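Local coordinates for Two-component system sensor histidine kinase (Bacteroides thetaiotaomicron, PDB 3OTT), which probably transfers phosphate from ATP to protein histidine as a membrane sensor kinase, this extracellular propeller and sandwich part being an apparent saccharide-sensing domain, at residues I394-Y399 / I405-V410; Q431-T436 / Q461-H466; K446-Q451 / G455-E460. All coordinates share one frame; numbering follows the deposited sequence.

Contact 1: residues I394-Y399 / I405-V410; sequences INRYDY and IHYNIV
Arg396 and Tyr407 meet through their polar ends: Arg396 NE donates to Tyr407 OH at 2.9 Å, with the hydroxyl 22° out of the guanidinium plane. A water ties the pair again, accepting from Arg396 NH2 at 3.1 Å and lying 2.7 Å from Tyr407 OH, while NH1 is taken by Gln385 OE1. All three guanidinium nitrogens therefore have a partner. The arginine chain bends at chi3 (72°), turning NE to the hydroxyl; its CB sits at the ring edge, 3.7 Å from Tyr407 CE2. Between the strands, the backbone is paired at Arg396 and Ile405, Arg396 N giving to Ile405 O at 2.9 Å and Ile405 N to Arg396 O at 2.8 Å. Asn395 and His406 face each other as a non-hydrogen-bonded pair; Asn395 ND2 binds Ser371 OG, and Asp398 OD1 accepts from Ala400 N and Thr401 N in the turn. This is the outer hairpin of a beta-propeller blade: strand 386-390 pairs with 393-398, strand 457-463 of the next blade runs parallel to 403-410, and helix 446-451 sets Leu449 on Ile394 and Tyr407.

Contact 2: residues Q431-T436 / Q461-H466; sequences QLWIST and QNYSVH
Asn462 O, next to the Tyr463 whose ring meets Trp433, is gripped by two side chains, Asn467 ND2 and Arg503 NH2. The setting is a four-stranded beta-propeller blade, in which Trp433 belongs to the second strand and Tyr463 to the fourth, with strand 441-445 between them. No hydrogen bond crosses this contact; it is made by two buried rings. Trp433 CH2 lies 3.7 Å from Tyr463 CE1, and Trp433 CZ3 is 3.8 Å from the same carbon, so the far rim of the indole touches one side of the phenol. The planes differ by 17°, yet with centroids 5.8 Å apart the rings are slid past one another and barely overlap. In both side chains CG is anti to the carbonyl carbon (chi1 -78° in each), beside its own backbone N. The indole has further holds: Trp433 NE1 binds Asp427 OD2, Phe425 stacks on the ring, and Ile477 of the following blade packs against it. Tyr463 makes a cation-pi contact with Arg503. Just past the strand, His466 N donates to Ser464 OG at 3.2 Å, an ST turn.

Contact 3: residues K446-Q451 / G455-E460; sequences KHKLMQ and GQYIAE
The Tyr457 ring takes the backbone of Leu449 over one face and a carboxylate at its edge. Leu449 CA lies 4.3 Å from the ring centroid, 20° off the normal, as a CH-pi contact shifted toward the rim, and Glu460 OE1 lies in the plane of the ring at its edge. Leu449 CD1 reaches the root of the same side chain, 3.7 Å from Tyr457 CG, while at the phenol end Tyr457 OH comes within 3.3 Å of Lys448 CB. A first torsion of -168° swings the phenol off its strand toward the helix. Helix 446-451 lies in the connection between the third and fourth strands of a beta-propeller blade, Tyr457 opens that fourth strand, and the ring fills the space between the two. Its hydroxyl donates to Glu460 OE2 at 2.9 Å, using the syn lone pair of that oxygen, and Glu460 OE1 accepts from Asp445 N just before the helix. Replacing Tyr457 by alanine removes the phenol, which would probably leave Glu460 OE2 without that donor and open a gap beside Leu449 CA. Leu449 itself also packs on Val444, Ile409 and Leu432. The 4.4 Å between Lys448 NZ and Glu460 OE2 is too long for a salt bridge, though the charges would probably still attract, the lysine chain being bent at both of its last torsions.

From the N terminus, contact 1 comes first and closes a short hairpin, strands 393-398 and 403-410, at the outer edge of one blade. The chain then enters the next blade. Contact 2 opens at 431-436 and closes at 461-466, and contact 3 falls within that span, closing the short turn that leads from helix 446-451 into strand 457-463; no contact crosses another. Strand 457-463 serves both contacts 2 and 3 and runs parallel to strand 403-410, so the two blades join edge to edge: Asn408 O and Tyr457 N, 2.7 Å apart, make a probable hydrogen bond. Ile434 CD1 packs 3.8 Å from Ile409 CD1, and Leu432 touches Leu449 of the helix.

Contact 1: residues I394-Y399 / I405-V410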
ATOM      1  N   ILE B 394      20.121   9.775  21.585  1.00 19.95           N
ATOM      2  CA  ILE B 394      20.917   9.775  20.395  1.00 20.00           C
ATOM      3  C   ILE B 394      21.300   8.357  19.977  1.00 20.28           C
ATOM      4  O   ILE B 394      21.464   7.474  20.798  1.00 21.26           O
ATOM      5  CB  ILE B 394      22.171  10.654  20.560  1.00 20.92           C
ATOM      6  CG1 ILE B 394      23.058  10.214  21.734  1.00 22.00           C
ATOM      7  CG2 ILE B 394      21.762  12.053  20.835  1.00 20.71           C
ATOM      8  CD1 ILE B 394      24.541  10.663  21.538  1.00 27.63           C
ATOM      9  N   ASN B 395      21.417   8.140  18.683  1.00 20.19           N
ATOM     10  CA  ASN B 395      21.862   6.853  18.184  1.00 19.80           C
ATOM     11  C   ASN B 395      22.969   7.010  17.149  1.00 19.48           C
ATOM     12  O   ASN B 395      23.031   8.030  16.450  1.00 18.78           O
ATOM     13  CB  ASN B 395      20.707   6.144  17.515  1.00 20.01           C
ATOM     14  CG  ASN B 395      19.574   5.801  18.468  1.00 20.02           C
ATOM     15  OD1 ASN B 395      19.536   4.719  18.988  1.00 23.85           O
ATOM     16  ND2 ASN B 395      18.622   6.708  18.640  1.00 23.44           N
ATOM     17  N   ARG B 396      23.806   5.970  17.029  1.00 18.19           N
ATOM     18  CA  ARG B 396      24.836   5.905  16.031  1.00 17.34           C
ATOM     19  C   ARG B 396      24.558   4.729  15.087  1.00 17.27           C
ATOM     20  O   ARG B 396      24.247   3.643  15.557  1.00 17.02           O
ATOM     21  CB  ARG B 396      26.193   5.694  16.718  1.00 18.25           C
ATOM     22  CG  ARG B 396      27.376   5.430  15.754  1.00 18.30           C
ATOM     23  CD  ARG B 396      28.784   5.423  16.449  1.00 19.42           C
ATOM     24  NE  ARG B 396      28.987   4.226  17.264  1.00 24.83           N
ATOM     25  CZ  ARG B 396      29.198   2.997  16.766  1.00 27.36           C
ATOM     26  NH1 ARG B 396      29.259   2.797  15.460  1.00 26.52           N
ATOM     27  NH2 ARG B 396      29.338   1.966  17.575  1.00 27.89           N
ATOM     28  N   TYR B 397      24.704   4.921  13.781  1.00 15.77           N
ATOM     29  CA  TYR B 397      24.480   3.805  12.860  1.00 17.22           C
ATOM     30  C   TYR B 397      25.683   2.903  12.748  1.00 19.31           C
ATOM     31  O   TYR B 397      26.793   3.390  12.638  1.00 19.48           O
ATOM     32  CB  TYR B 397      24.178   4.284  11.462  1.00 15.63           C
ATOM     33  CG  TYR B 397      23.516   3.263  10.547  1.00 17.65           C
ATOM     34  CD1 TYR B 397      22.292   2.621  10.913  1.00 14.97           C
ATOM     35  CD2 TYR B 397      24.062   2.982   9.281  1.00 15.31           C
ATOM     36  CE1 TYR B 397      21.671   1.754  10.054  1.00 14.63           C
ATOM     37  CE2 TYR B 397      23.448   2.116   8.421  1.00 14.61           C
ATOM     38  CZ  TYR B 397      22.257   1.488   8.800  1.00 17.55           C
ATOM     39  OH  TYR B 397      21.643   0.604   7.920  1.00 14.77           O
ATOM     40  N   ASP B 398      25.436   1.602  12.748  1.00 21.06           N
ATOM     41  CA  ASP B 398      26.414   0.619  12.328  1.00 23.69           C
ATOM     42  C   ASP B 398      26.094   0.120  10.897  1.00 24.32           C
ATOM     43  O   ASP B 398      25.277  -0.767  10.706  1.00 25.92           O
ATOM     44  CB  ASP B 398      26.400  -0.539  13.308  1.00 23.45           C
ATOM     45  CG  ASP B 398      27.586  -1.469  13.131  1.00 28.97           C
ATOM     46  OD1 ASP B 398      27.951  -1.802  11.960  1.00 27.16           O
ATOM     47  OD2 ASP B 398      28.125  -1.880  14.189  1.00 30.19           O
ATOM     48  N   TYR B 399      26.723   0.709   9.888  1.00 25.09           N
ATOM     49  CA  TYR B 399      26.648   0.224   8.508  1.00 25.78           C
ATOM     50  C   TYR B 399      26.822  -1.280   8.281  1.00 26.62           C
ATOM     51  O   TYR B 399      26.254  -1.825   7.357  1.00 27.63           O
ATOM     52  CB  TYR B 399      27.692   0.967   7.675  1.00 26.93           C
ATOM     53  CG  TYR B 399      27.299   2.401   7.456  1.00 25.68           C
ATOM     54  CD1 TYR B 399      26.362   2.748   6.453  1.00 23.32           C
ATOM     55  CD2 TYR B 399      27.826   3.419   8.266  1.00 26.46           C
ATOM     56  CE1 TYR B 399      25.966   4.084   6.253  1.00 20.92           C
ATOM     57  CE2 TYR B 399      27.435   4.780   8.071  1.00 24.57           C
ATOM     58  CZ  TYR B 399      26.509   5.074   7.059  1.00 22.12           C
ATOM     59  OH  TYR B 399      26.131   6.361   6.864  1.00 25.58           O
ATOM     60  N   ILE B 405      22.783   1.943  17.292  1.00 20.01           N
ATOM     61  CA  ILE B 405      23.264   1.698  18.653  1.00 19.99           C
ATOM     62  C   ILE B 405      22.784   2.898  19.458  1.00 18.67           C
ATOM     63  O   ILE B 405      23.068   4.041  19.094  1.00 17.95           O
ATOM     64  CB  ILE B 405      24.821   1.653  18.734  1.00 20.51           C
ATOM     65  CG1 ILE B 405      25.363   0.357  18.171  1.00 25.67           C
ATOM     66  CG2 ILE B 405      25.321   1.798  20.196  1.00 19.14           C
ATOM     67  CD1 ILE B 405      25.764   0.438  16.773  1.00 31.03           C
ATOM     68  N   HIS B 406      22.087   2.622  20.556  1.00 18.71           N
ATOM     69  CA  HIS B 406      21.448   3.613  21.368  1.00 18.53           C
ATOM     70  C   HIS B 406      22.370   3.930  22.542  1.00 18.83           C
ATOM     71  O   HIS B 406      23.083   3.027  23.031  1.00 17.91           O
ATOM     72  CB  HIS B 406      20.140   3.014  21.880  1.00 20.01           C
ATOM     73  CG  HIS B 406      19.379   3.917  22.808  1.00 20.71           C
ATOM     74  ND1 HIS B 406      19.425   3.779  24.176  1.00 23.39           N
ATOM     75  CD2 HIS B 406      18.556   4.965  22.564  1.00 18.30           C
ATOM     76  CE1 HIS B 406      18.652   4.699  24.742  1.00 21.37           C
ATOM     77  NE2 HIS B 406      18.106   5.422  23.786  1.00 20.36           N
ATOM     78  N   TYR B 407      22.353   5.195  22.962  1.00 17.67           N
ATOM     79  CA  TYR B 407      23.107   5.683  24.117  1.00 18.80           C
ATOM     80  C   TYR B 407      22.254   6.508  25.089  1.00 18.65           C
ATOM     81  O   TYR B 407      21.464   7.375  24.675  1.00 18.14           O
ATOM     82  CB  TYR B 407      24.300   6.587  23.672  1.00 18.40           C
ATOM     83  CG  TYR B 407      25.240   5.965  22.682  1.00 18.95           C
ATOM     84  CD1 TYR B 407      26.292   5.136  23.108  1.00 20.25           C
ATOM     85  CD2 TYR B 407      25.078   6.179  21.316  1.00 16.79           C
ATOM     86  CE1 TYR B 407      27.153   4.547  22.213  1.00 16.89           C
ATOM     87  CE2 TYR B 407      25.961   5.611  20.395  1.00 20.01           C
ATOM     88  CZ  TYR B 407      27.003   4.799  20.854  1.00 20.39           C
ATOM     89  OH  TYR B 407      27.846   4.205  19.931  1.00 22.05           O
ATOM     90  N   ASN B 408      22.469   6.284  26.368  1.00 19.81           N
ATOM     91  CA  ASN B 408      21.876   7.061  27.465  1.00 21.36           C
ATOM     92  C   ASN B 408      22.985   7.961  28.114  1.00 20.83           C
ATOM     93  O   ASN B 408      23.974   7.421  28.663  1.00 21.81           O
ATOM     94  CB  ASN B 408      21.392   6.117  28.593  1.00 22.41           C
ATOM     95  CG  ASN B 408      20.274   5.162  28.173  1.00 29.13           C
ATOM     96  OD1 ASN B 408      19.197   5.596  27.696  1.00 32.54           O
ATOM     97  ND2 ASN B 408      20.512   3.832  28.393  1.00 30.26           N
ATOM     98  N   ILE B 409      22.791   9.264  28.120  1.00 18.78           N
ATOM     99  CA  ILE B 409      23.764  10.221  28.637  1.00 19.97           C
ATOM    100  C   ILE B 409      23.142  11.122  29.699  1.00 20.63           C
ATOM    101  O   ILE B 409      22.071  11.688  29.476  1.00 21.14           O
ATOM    102  CB  ILE B 409      24.263  11.101  27.465  1.00 18.62           C
ATOM    103  CG1 ILE B 409      25.050  10.241  26.455  1.00 17.74           C
ATOM    104  CG2 ILE B 409      25.018  12.330  27.958  1.00 16.84           C
ATOM    105  CD1 ILE B 409      25.197  10.920  25.093  1.00 12.08           C
ATOM    106  N   VAL B 410      23.797  11.251  30.848  1.00 22.14           N
ATOM    107  CA  VAL B 410      23.335  12.136  31.913  1.00 23.17           C
ATOM    108  C   VAL B 410      24.437  13.100  32.331  1.00 23.11           C
ATOM    109  O   VAL B 410      25.598  12.828  32.074  1.00 24.14           O
ATOM    110  CB  VAL B 410      22.853  11.364  33.160  1.00 24.61           C
ATOM    111  CG1 VAL B 410      21.690  10.424  32.803  1.00 25.13           C
ATOM    112  CG2 VAL B 410      23.973  10.594  33.784  1.00 25.80           C
TER
HETATM  113  O   HOH W   1      29.168   2.017  20.638  1.00 11.53           O

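Contact 2: residues Q431-T436 / Q461-H466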
ATOM      1  N   GLN B 431      34.956  15.903  20.358  1.00 21.31           N
ATOM      2  CA  GLN B 431      33.814  15.981  21.264  1.00 21.90           C
ATOM      3  C   GLN B 431      32.457  16.104  20.540  1.00 20.14           C
ATOM      4  O   GLN B 431      32.329  16.835  19.591  1.00 20.17           O
ATOM      5  CB  GLN B 431      34.028  17.124  22.286  1.00 21.68           C
ATOM      6  CG  GLN B 431      35.250  16.977  23.225  1.00 26.72           C
ATOM      7  CD  GLN B 431      35.415  18.222  24.062  1.00 35.90           C
ATOM      8  OE1 GLN B 431      35.335  19.350  23.540  1.00 39.71           O
ATOM      9  NE2 GLN B 431      35.599  18.049  25.379  1.00 39.58           N
ATOM     10  N   LEU B 432      31.436  15.420  21.026  1.00 20.90           N
ATOM     11  CA  LEU B 432      30.084  15.564  20.493  1.00 20.13           C
ATOM     12  C   LEU B 432      29.321  16.576  21.298  1.00 18.46           C
ATOM     13  O   LEU B 432      29.351  16.512  22.503  1.00 18.12           O
ATOM     14  CB  LEU B 432      29.377  14.232  20.625  1.00 21.94           C
ATOM     15  CG  LEU B 432      28.820  13.415  19.473  1.00 25.37           C
ATOM     16  CD1 LEU B 432      29.673  13.604  18.225  1.00 20.67           C
ATOM     17  CD2 LEU B 432      28.729  11.965  20.001  1.00 23.89           C
ATOM     18  N   TRP B 433      28.678  17.534  20.644  1.00 18.09           N
ATOM     19  CA  TRP B 433      27.893  18.604  21.318  1.00 17.61           C
ATOM     20  C   TRP B 433      26.430  18.221  21.070  1.00 17.24           C
ATOM     21  O   TRP B 433      26.041  17.998  19.910  1.00 15.90           O
ATOM     22  CB  TRP B 433      28.226  19.968  20.689  1.00 17.03           C
ATOM     23  CG  TRP B 433      29.550  20.529  21.187  1.00 17.71           C
ATOM     24  CD1 TRP B 433      30.827  20.055  20.920  1.00 18.98           C
ATOM     25  CD2 TRP B 433      29.724  21.667  22.045  1.00 14.93           C
ATOM     26  NE1 TRP B 433      31.764  20.842  21.542  1.00 15.34           N
ATOM     27  CE2 TRP B 433      31.112  21.821  22.257  1.00 15.99           C
ATOM     28  CE3 TRP B 433      28.834  22.586  22.629  1.00 14.57           C
ATOM     29  CZ2 TRP B 433      31.640  22.845  23.067  1.00 17.52           C
ATOM     30  CZ3 TRP B 433      29.355  23.621  23.437  1.00 15.96           C
ATOM     31  CH2 TRP B 433      30.742  23.730  23.653  1.00 15.68           C
ATOM     32  N   ILE B 434      25.649  18.090  22.144  1.00 17.11           N
ATOM     33  CA  ILE B 434      24.286  17.561  22.053  1.00 16.42           C
ATOM     34  C   ILE B 434      23.311  18.530  22.694  1.00 16.55           C
ATOM     35  O   ILE B 434      23.449  18.864  23.860  1.00 16.36           O
ATOM     36  CB  ILE B 434      24.192  16.192  22.745  1.00 17.29           C
ATOM     37  CG1 ILE B 434      25.168  15.214  22.098  1.00 12.84           C
ATOM     38  CG2 ILE B 434      22.759  15.633  22.718  1.00 14.56           C
ATOM     39  CD1 ILE B 434      25.629  14.119  23.061  1.00  9.58           C
ATOM     40  N   SER B 435      22.369  19.028  21.908  1.00 15.93           N
ATOM     41  CA  SER B 435      21.406  19.929  22.464  1.00 17.09           C
ATOM     42  C   SER B 435      20.137  19.151  22.794  1.00 17.14           C
ATOM     43  O   SER B 435      19.707  18.299  22.022  1.00 16.19           O
ATOM     44  CB  SER B 435      21.121  21.115  21.523  1.00 16.69           C
ATOM     45  OG  SER B 435      20.199  20.781  20.494  1.00 19.55           O
ATOM     46  N   THR B 436      19.529  19.507  23.912  1.00 17.62           N
ATOM     47  CA  THR B 436      18.392  18.808  24.452  1.00 20.25           C
ATOM     48  C   THR B 436      17.168  19.756  24.756  1.00 19.33           C
ATOM     49  O   THR B 436      17.305  20.957  24.884  1.00 17.21           O
ATOM     50  CB  THR B 436      18.930  18.156  25.740  1.00 21.68           C
ATOM     51  OG1 THR B 436      19.748  17.026  25.360  1.00 25.47           O
ATOM     52  CG2 THR B 436      17.894  17.665  26.571  1.00 29.18           C
ATOM     53  N   GLN B 461      30.910  17.520  30.264  1.00 20.88           N
ATOM     54  CA  GLN B 461      30.485  18.903  30.487  1.00 21.30           C
ATOM     55  C   GLN B 461      29.020  19.006  30.220  1.00 20.19           C
ATOM     56  O   GLN B 461      28.467  18.275  29.365  1.00 17.91           O
ATOM     57  CB  GLN B 461      31.211  19.906  29.551  1.00 20.78           C
ATOM     58  CG  GLN B 461      32.757  20.020  29.733  1.00 27.53           C
ATOM     59  CD  GLN B 461      33.443  21.122  28.827  1.00 31.12           C
ATOM     60  OE1 GLN B 461      33.051  21.349  27.685  1.00 29.95           O
ATOM     61  NE2 GLN B 461      34.458  21.789  29.367  1.00 32.13           N
ATOM     62  N   ASN B 462      28.399  19.994  30.862  1.00 20.86           N
ATOM     63  CA  ASN B 462      26.969  20.303  30.598  1.00 20.68           C
ATOM     64  C   ASN B 462      26.836  21.792  30.676  1.00 20.30           C
ATOM     65  O   ASN B 462      27.482  22.441  31.482  1.00 20.25           O
ATOM     66  CB  ASN B 462      26.043  19.499  31.565  1.00 21.69           C
ATOM     67  CG  ASN B 462      24.535  19.932  31.505  1.00 27.92           C
ATOM     68  OD1 ASN B 462      24.020  20.569  32.462  1.00 35.84           O
ATOM     69  ND2 ASN B 462      23.828  19.573  30.411  1.00 22.06           N
ATOM     70  N   TYR B 463      26.091  22.385  29.750  1.00 20.63           N
ATOM     71  CA  TYR B 463      25.797  23.819  29.829  1.00 20.62           C
ATOM     72  C   TYR B 463      24.315  23.936  30.213  1.00 20.74           C
ATOM     73  O   TYR B 463      23.477  23.298  29.575  1.00 20.09           O
ATOM     74  CB  TYR B 463      26.060  24.509  28.470  1.00 19.71           C
ATOM     75  CG  TYR B 463      27.526  24.781  28.188  1.00 22.94           C
ATOM     76  CD1 TYR B 463      28.294  23.907  27.410  1.00 22.83           C
ATOM     77  CD2 TYR B 463      28.167  25.905  28.736  1.00 23.70           C
ATOM     78  CE1 TYR B 463      29.660  24.151  27.172  1.00 22.01           C
ATOM     79  CE2 TYR B 463      29.509  26.126  28.533  1.00 24.11           C
ATOM     80  CZ  TYR B 463      30.248  25.256  27.745  1.00 25.73           C
ATOM     81  OH  TYR B 463      31.572  25.546  27.534  1.00 29.47           O
ATOM     82  N   SER B 464      23.977  24.790  31.188  1.00 21.43           N
ATOM     83  CA  SER B 464      22.586  24.937  31.593  1.00 21.32           C
ATOM     84  C   SER B 464      22.266  26.356  32.130  1.00 22.80           C
ATOM     85  O   SER B 464      23.141  27.230  32.133  1.00 21.77           O
ATOM     86  CB  SER B 464      22.315  23.944  32.691  1.00 19.75           C
ATOM     87  OG  SER B 464      23.035  24.338  33.832  1.00 23.97           O
ATOM     88  N   VAL B 465      21.057  26.539  32.673  1.00 24.07           N
ATOM     89  CA  VAL B 465      20.688  27.807  33.315  1.00 27.22           C
ATOM     90  C   VAL B 465      21.628  28.171  34.484  1.00 28.44           C
ATOM     91  O   VAL B 465      21.758  29.349  34.783  1.00 29.46           O
ATOM     92  CB  VAL B 465      19.156  27.863  33.715  1.00 27.22           C
ATOM     93  CG1 VAL B 465      18.801  29.195  34.314  1.00 35.47           C
ATOM     94  CG2 VAL B 465      18.324  27.788  32.530  1.00 27.46           C
ATOM     95  N   HIS B 466      22.281  27.189  35.120  1.00 29.01           N
ATOM     96  CA  HIS B 466      23.217  27.458  36.231  1.00 30.47           C
ATOM     97  C   HIS B 466      24.633  27.936  35.839  1.00 29.80           C
ATOM     98  O   HIS B 466      25.310  28.588  36.625  1.00 29.68           O
ATOM     99  CB  HIS B 466      23.330  26.241  37.179  1.00 32.48           C
ATOM    100  CG  HIS B 466      22.007  25.798  37.736  1.00 36.62           C
ATOM    101  ND1 HIS B 466      21.470  24.552  37.481  1.00 39.86           N
ATOM    102  CD2 HIS B 466      21.083  26.465  38.475  1.00 40.35           C
ATOM    103  CE1 HIS B 466      20.288  24.457  38.066  1.00 41.17           C
ATOM    104  NE2 HIS B 466      20.026  25.607  38.668  1.00 41.40           N
TER

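Contact 3: residues K446-Q451 / G455-E460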
ATOM      1  N   LYS B 446      33.629  11.765  22.251  1.00 21.03           N
ATOM      2  CA  LYS B 446      33.048  10.846  21.260  1.00 21.47           C
ATOM      3  C   LYS B 446      33.578   9.385  21.369  1.00 22.30           C
ATOM      4  O   LYS B 446      32.786   8.433  21.517  1.00 20.13           O
ATOM      5  CB  LYS B 446      33.253  11.394  19.854  1.00 21.25           C
ATOM      6  CG  LYS B 446      32.372  10.735  18.806  1.00 20.82           C
ATOM      7  CD  LYS B 446      32.641  11.286  17.475  1.00 21.88           C
ATOM      8  CE  LYS B 446      33.879  10.561  16.813  1.00 26.02           C
ATOM      9  NZ  LYS B 446      33.778  10.753  15.340  1.00 24.73           N
ATOM     10  N   HIS B 447      34.900   9.215  21.364  1.00 23.98           N
ATOM     11  CA  HIS B 447      35.469   7.838  21.461  1.00 26.26           C
ATOM     12  C   HIS B 447      35.157   7.117  22.752  1.00 26.46           C
ATOM     13  O   HIS B 447      34.842   5.937  22.721  1.00 26.29           O
ATOM     14  CB  HIS B 447      36.956   7.768  21.094  1.00 27.47           C
ATOM     15  CG  HIS B 447      37.190   8.052  19.636  1.00 33.78           C
ATOM     16  ND1 HIS B 447      38.348   8.624  19.146  1.00 38.56           N
ATOM     17  CD2 HIS B 447      36.378   7.873  18.561  1.00 35.43           C
ATOM     18  CE1 HIS B 447      38.246   8.767  17.831  1.00 40.46           C
ATOM     19  NE2 HIS B 447      37.055   8.322  17.453  1.00 38.35           N
ATOM     20  N   LYS B 448      35.203   7.816  23.886  1.00 26.72           N
ATOM     21  CA  LYS B 448      34.800   7.182  25.125  1.00 27.28           C
ATOM     22  C   LYS B 448      33.306   6.818  25.107  1.00 25.38           C
ATOM     23  O   LYS B 448      32.905   5.741  25.510  1.00 24.54           O
ATOM     24  CB  LYS B 448      35.229   8.032  26.345  1.00 28.84           C
ATOM     25  CG  LYS B 448      36.590   7.631  26.826  1.00 32.95           C
ATOM     26  CD  LYS B 448      37.335   8.715  27.570  1.00 40.62           C
ATOM     27  CE  LYS B 448      36.656   9.092  28.893  1.00 43.50           C
ATOM     28  NZ  LYS B 448      37.737   9.428  29.873  1.00 45.16           N
ATOM     29  N   LEU B 449      32.461   7.678  24.572  1.00 24.29           N
ATOM     30  CA  LEU B 449      31.082   7.245  24.498  1.00 23.10           C
ATOM     31  C   LEU B 449      30.970   5.957  23.648  1.00 24.95           C
ATOM     32  O   LEU B 449      30.339   4.974  24.087  1.00 24.72           O
ATOM     33  CB  LEU B 449      30.206   8.356  23.936  1.00 21.76           C
ATOM     34  CG  LEU B 449      28.753   8.018  23.698  1.00 20.10           C
ATOM     35  CD1 LEU B 449      28.039   7.841  25.025  1.00 14.34           C
ATOM     36  CD2 LEU B 449      28.121   9.092  22.806  1.00 16.09           C
ATOM     37  N   MET B 450      31.574   5.954  22.451  1.00 25.48           N
ATOM     38  CA  MET B 450      31.490   4.793  21.542  1.00 27.83           C
ATOM     39  C   MET B 450      31.997   3.502  22.167  1.00 30.49           C
ATOM     40  O   MET B 450      31.468   2.390  21.893  1.00 31.02           O
ATOM     41  CB  MET B 450      32.250   5.063  20.241  1.00 27.72           C
ATOM     42  CG  MET B 450      31.481   5.961  19.304  1.00 27.17           C
ATOM     43  SD  MET B 450      32.334   6.540  17.837  1.00 32.19           S
ATOM     44  CE  MET B 450      32.953   5.043  17.052  1.00 33.03           C
ATOM     45  N   GLN B 451      32.999   3.646  23.032  1.00 32.21           N
ATOM     46  CA  GLN B 451      33.599   2.478  23.650  1.00 36.27           C
ATOM     47  C   GLN B 451      32.940   2.116  24.968  1.00 36.31           C
ATOM     48  O   GLN B 451      33.161   1.041  25.476  1.00 37.23           O
ATOM     49  CB  GLN B 451      35.138   2.621  23.789  1.00 37.37           C
ATOM     50  CG  GLN B 451      35.840   3.048  22.502  1.00 42.71           C
ATOM     51  CD  GLN B 451      35.907   1.953  21.409  1.00 51.79           C
ATOM     52  OE1 GLN B 451      36.659   0.961  21.546  1.00 56.81           O
ATOM     53  NE2 GLN B 451      35.169   2.157  20.299  1.00 49.86           N
ATOM     54  N   GLY B 455      25.948   1.668  29.774  1.00 41.47           N
ATOM     55  CA  GLY B 455      24.478   1.736  29.773  1.00 39.03           C
ATOM     56  C   GLY B 455      23.911   3.055  30.306  1.00 35.76           C
ATOM     57  O   GLY B 455      22.759   3.396  30.028  1.00 35.88           O
ATOM     58  N   GLN B 456      24.716   3.761  31.089  1.00 33.22           N
ATOM     59  CA  GLN B 456      24.581   5.184  31.289  1.00 29.65           C
ATOM     60  C   GLN B 456      25.963   5.929  31.132  1.00 27.06           C
ATOM     61  O   GLN B 456      26.906   5.699  31.868  1.00 27.62           O
ATOM     62  CB  GLN B 456      24.002   5.410  32.674  1.00 31.45           C
ATOM     63  CG  GLN B 456      23.492   6.820  32.950  1.00 33.68           C
ATOM     64  CD  GLN B 456      22.863   6.956  34.363  1.00 38.99           C
ATOM     65  OE1 GLN B 456      23.525   6.728  35.386  1.00 39.48           O
ATOM     66  NE2 GLN B 456      21.597   7.356  34.408  1.00 40.38           N
ATOM     67  N   TYR B 457      26.080   6.862  30.220  1.00 23.49           N
ATOM     68  CA  TYR B 457      27.321   7.612  30.116  1.00 21.47           C
ATOM     69  C   TYR B 457      27.298   8.960  30.876  1.00 20.55           C
ATOM     70  O   TYR B 457      26.355   9.761  30.707  1.00 17.88           O
ATOM     71  CB  TYR B 457      27.635   7.871  28.657  1.00 19.53           C
ATOM     72  CG  TYR B 457      29.036   8.366  28.498  1.00 24.97           C
ATOM     73  CD1 TYR B 457      30.115   7.458  28.562  1.00 26.42           C
ATOM     74  CD2 TYR B 457      29.319   9.729  28.348  1.00 23.37           C
ATOM     75  CE1 TYR B 457      31.395   7.889  28.441  1.00 31.23           C
ATOM     76  CE2 TYR B 457      30.625  10.165  28.238  1.00 27.91           C
ATOM     77  CZ  TYR B 457      31.656   9.225  28.278  1.00 32.58           C
ATOM     78  OH  TYR B 457      32.986   9.595  28.194  1.00 38.80           O
ATOM     79  N   ILE B 458      28.336   9.237  31.665  1.00 18.73           N
ATOM     80  CA  ILE B 458      28.418  10.542  32.312  1.00 18.09           C
ATOM     81  C   ILE B 458      29.224  11.591  31.499  1.00 17.56           C
ATOM     82  O   ILE B 458      30.438  11.444  31.272  1.00 17.85           O
ATOM     83  CB  ILE B 458      28.987  10.482  33.759  1.00 19.02           C
ATOM     84  CG1 ILE B 458      28.447   9.276  34.565  1.00 18.69           C
ATOM     85  CG2 ILE B 458      28.811  11.840  34.450  1.00 17.34           C
ATOM     86  CD1 ILE B 458      26.987   9.346  35.058  1.00 16.25           C
ATOM     87  N   ALA B 459      28.539  12.651  31.102  1.00 16.09           N
ATOM     88  CA  ALA B 459      29.056  13.651  30.186  1.00 16.35           C
ATOM     89  C   ALA B 459      30.152  14.416  30.843  1.00 17.81           C
ATOM     90  O   ALA B 459      30.000  14.800  31.978  1.00 17.77           O
ATOM     91  CB  ALA B 459      27.966  14.638  29.806  1.00 14.65           C
ATOM     92  N   GLU B 460      31.207  14.722  30.097  1.00 18.84           N
ATOM     93  CA  GLU B 460      32.311  15.525  30.627  1.00 21.98           C
ATOM     94  C   GLU B 460      31.817  16.937  31.048  1.00 21.40           C
ATOM     95  O   GLU B 460      32.263  17.484  32.043  1.00 21.47           O
ATOM     96  CB  GLU B 460      33.453  15.634  29.581  1.00 22.08           C
ATOM     97  CG  GLU B 460      34.380  14.366  29.461  1.00 24.56           C
ATOM     98  CD  GLU B 460      33.738  13.131  28.785  1.00 25.21           C
ATOM     99  OE1 GLU B 460      32.651  13.180  28.192  1.00 24.01           O
ATOM    100  OE2 GLU B 460      34.323  12.045  28.859  1.00 30.28           O
TER